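Local coordinates for uncharacterized protein (Desulfovibrio piger ATCC 29098, PDB 4Z48), which is of unknown function but belongs to a family named after the outer-membrane lipoprotein carrier LolA, and so may bind a lipid-like ligand, at residues M92-P97 with R103-S108. Sequence-based numbering, arbitrary orientation.
Sequences MWVYLP and RRISGS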
loop_
_atom_site.group_PDB
_atom_site.type_symbol
_atom_site.label_atom_id
_atom_site.label_comp_id
_atom_site.label_asym_id
_atom_site.label_seq_id
_atom_site.Cartn_x
_atom_site.Cartn_y
_atom_site.Cartn_z
HETATM N N MSE A 92 -6.978 2.190 -12.152
HETATM C CA MSE A 92 -5.560 2.479 -12.169
HETATM C C MSE A 92 -5.081 2.630 -13.607
HETATM O O MSE A 92 -5.490 1.872 -14.509
HETATM C CB MSE A 92 -4.778 1.373 -11.453
HETATM C CG MSE A 92 -3.282 1.596 -11.417
HETATM SE SE MSE A 92 -2.373 0.199 -10.423
HETATM C CE MSE A 92 -3.114 0.474 -8.766
ATOM N N TRP A 93 -4.229 3.618 -13.799
ATOM C CA TRP A 93 -3.592 3.900 -15.078
ATOM C C TRP A 93 -2.115 4.256 -14.899
ATOM O O TRP A 93 -1.707 4.814 -13.877
ATOM C CB TRP A 93 -4.284 5.060 -15.784
ATOM C CG TRP A 93 -5.741 4.865 -16.079
ATOM C CD1 TRP A 93 -6.287 4.414 -17.242
ATOM C CD2 TRP A 93 -6.834 5.275 -15.252
ATOM N NE1 TRP A 93 -7.660 4.490 -17.183
ATOM C CE2 TRP A 93 -8.023 5.030 -15.979
ATOM C CE3 TRP A 93 -6.926 5.840 -13.965
ATOM C CZ2 TRP A 93 -9.288 5.341 -15.468
ATOM C CZ3 TRP A 93 -8.174 6.150 -13.464
ATOM C CH2 TRP A 93 -9.341 5.887 -14.202
ATOM N N VAL A 94 -1.330 3.958 -15.914
ATOM C CA VAL A 94 0.093 4.317 -15.933
ATOM C C VAL A 94 0.382 5.074 -17.223
ATOM O O VAL A 94 -0.047 4.624 -18.288
ATOM C CB VAL A 94 1.060 3.088 -15.762
ATOM C CG1 VAL A 94 0.828 2.005 -16.825
ATOM C CG2 VAL A 94 2.537 3.524 -15.740
ATOM N N TYR A 95 1.079 6.235 -17.116
ATOM C CA TYR A 95 1.652 6.964 -18.249
ATOM C C TYR A 95 3.117 6.492 -18.378
ATOM O O TYR A 95 3.884 6.611 -17.416
ATOM C CB TYR A 95 1.547 8.488 -18.082
ATOM C CG TYR A 95 2.319 9.227 -19.147
ATOM C CD1 TYR A 95 1.755 9.484 -20.395
ATOM C CD2 TYR A 95 3.645 9.608 -18.938
ATOM C CE1 TYR A 95 2.490 10.094 -21.410
ATOM C CE2 TYR A 95 4.383 10.233 -19.942
ATOM C CZ TYR A 95 3.793 10.494 -21.168
ATOM O OH TYR A 95 4.511 11.115 -22.155
ATOM N N LEU A 96 3.474 5.920 -19.532
ATOM C CA LEU A 96 4.818 5.401 -19.836
ATOM C C LEU A 96 5.560 6.404 -20.735
ATOM O O LEU A 96 5.125 6.618 -21.865
ATOM C CB LEU A 96 4.731 4.019 -20.506
ATOM C CG LEU A 96 4.068 2.914 -19.653
ATOM C CD1 LEU A 96 3.637 1.731 -20.537
ATOM C CD2 LEU A 96 4.983 2.439 -18.545
ATOM N N PRO A 97 6.653 7.046 -20.240
ATOM C CA PRO A 97 7.314 8.096 -21.036
ATOM C C PRO A 97 7.959 7.618 -22.338
ATOM O O PRO A 97 8.018 8.419 -23.272
ATOM C CB PRO A 97 8.378 8.643 -20.078
ATOM C CG PRO A 97 8.639 7.491 -19.087
ATOM C CD PRO A 97 7.270 6.934 -18.897
ATOM N N ARG A 103 -1.840 3.522 -20.226
ATOM C CA ARG A 103 -2.377 2.156 -20.236
ATOM C C ARG A 103 -3.134 1.927 -18.926
ATOM O O ARG A 103 -2.623 2.301 -17.883
ATOM C CB ARG A 103 -1.238 1.117 -20.385
ATOM C CG ARG A 103 -1.706 -0.349 -20.314
ATOM C CD ARG A 103 -0.598 -1.389 -20.471
ATOM N NE ARG A 103 0.299 -1.511 -19.308
ATOM C CZ ARG A 103 0.045 -2.210 -18.196
ATOM N NH1 ARG A 103 -1.144 -2.794 -18.021
ATOM N NH2 ARG A 103 0.956 -2.292 -17.236
ATOM N N ARG A 104 -4.314 1.314 -18.997
ATOM C CA ARG A 104 -5.117 0.959 -17.835
ATOM C C ARG A 104 -4.525 -0.314 -17.256
ATOM O O ARG A 104 -4.160 -1.219 -18.017
ATOM C CB ARG A 104 -6.599 0.726 -18.258
ATOM C CG ARG A 104 -7.427 0.219 -17.090
ATOM C CD ARG A 104 -8.858 -0.108 -17.460
ATOM N NE ARG A 104 -9.682 1.096 -17.618
ATOM C CZ ARG A 104 -10.263 1.767 -16.625
ATOM N NH1 ARG A 104 -10.072 1.399 -15.359
ATOM N NH2 ARG A 104 -11.011 2.827 -16.885
ATOM N N ILE A 105 -4.426 -0.400 -15.928
ATOM C CA ILE A 105 -4.004 -1.628 -15.247
ATOM C C ILE A 105 -5.238 -2.167 -14.558
ATOM O O ILE A 105 -5.747 -1.560 -13.599
ATOM C CB ILE A 105 -2.815 -1.457 -14.281
ATOM C CG1 ILE A 105 -1.576 -0.935 -14.999
ATOM C CG2 ILE A 105 -2.534 -2.773 -13.531
ATOM C CD1 ILE A 105 -0.550 -0.265 -14.071
ATOM N N SER A 106 -5.760 -3.285 -15.065
ATOM C CA SER A 106 -6.972 -3.857 -14.496
ATOM C C SER A 106 -6.903 -5.369 -14.486
ATOM O O SER A 106 -6.028 -5.955 -15.134
ATOM C CB SER A 106 -8.179 -3.367 -15.293
ATOM O OG SER A 106 -8.194 -3.913 -16.599
ATOM N N GLY A 107 -7.866 -5.998 -13.802
ATOM C CA GLY A 107 -7.937 -7.450 -13.718
ATOM C C GLY A 107 -6.659 -8.040 -13.148
ATOM O O GLY A 107 -6.065 -7.468 -12.236
ATOM N N SER A 108 -6.178 -9.122 -13.767
ATOM C CA SER A 108 -4.970 -9.835 -13.342
ATOM C C SER A 108 -3.700 -8.986 -13.520
ATOM O O SER A 108 -2.674 -9.294 -12.911
ATOM C CB SER A 108 -4.847 -11.149 -14.110
ATOM O OG SER A 108 -4.621 -10.875 -15.477
HETATM O O HOH W 1 -8.119 0.050 -13.840
#
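Trp93 and Arg104 face each other as the non-hydrogen-bonded pair of an antiparallel hairpin, their side chains running next to one another on the same side of the sheet. Arg104 swings its CG away from its own amide nitrogen (chi1 174°) and stays extended through chi2 before bending at chi3; it thus reaches along the indole, and its NH2 ends 3.4 Å from Trp93 CZ2. The guanidinium is tilted 56° to the ring, so the two do not stack flat; Trp93 NE1 sits above one guanidinium face, offset toward its rim. Nearer the backbone, Trp93 CD1 rests 3.7 Å from Arg104 CA. Arg104 NH1 pairs with Asp91 in a salt bridge and also donates to a water, 2.8 Å away, which accepts from Met92 N and donates to Ile105 O, tying the side chain to both backbones.

Val94 and Arg103 form the adjacent hydrogen-bonded pair through Val94 N to Arg103 O and Arg103 N to Val94 O, both 2.9 Å. Beyond Arg104, Ile105 N donates to Met92 O, approaching from above the carbonyl plane. On the sheet face bearing Val94, Ile105 CD1 lies 3.8 Å from Val94 CG1 and 4.1 Å from the selenium of Met92, a selenomethionine. The Val94 methyl CG1 is wedged between amide nitrogen and carbonyl (chi1 57°), which brings it close to the isoleucine tip. Tyr78 of strand 77-82, on the other side of strand 91-96, touches both Val94 and Ile105, while His241 and Trp81 meet the Trp93 ring edge-to-face.

The hairpin, whose strand 101-104 ends the strand order of this LolA-like domain, thus has two unlike faces: one groups Met92, Val94 and Ile105, with exposed Arg103 at the margin; the other sets an indole beside a charged arginine probably fixed by Asp91 and the bridging water.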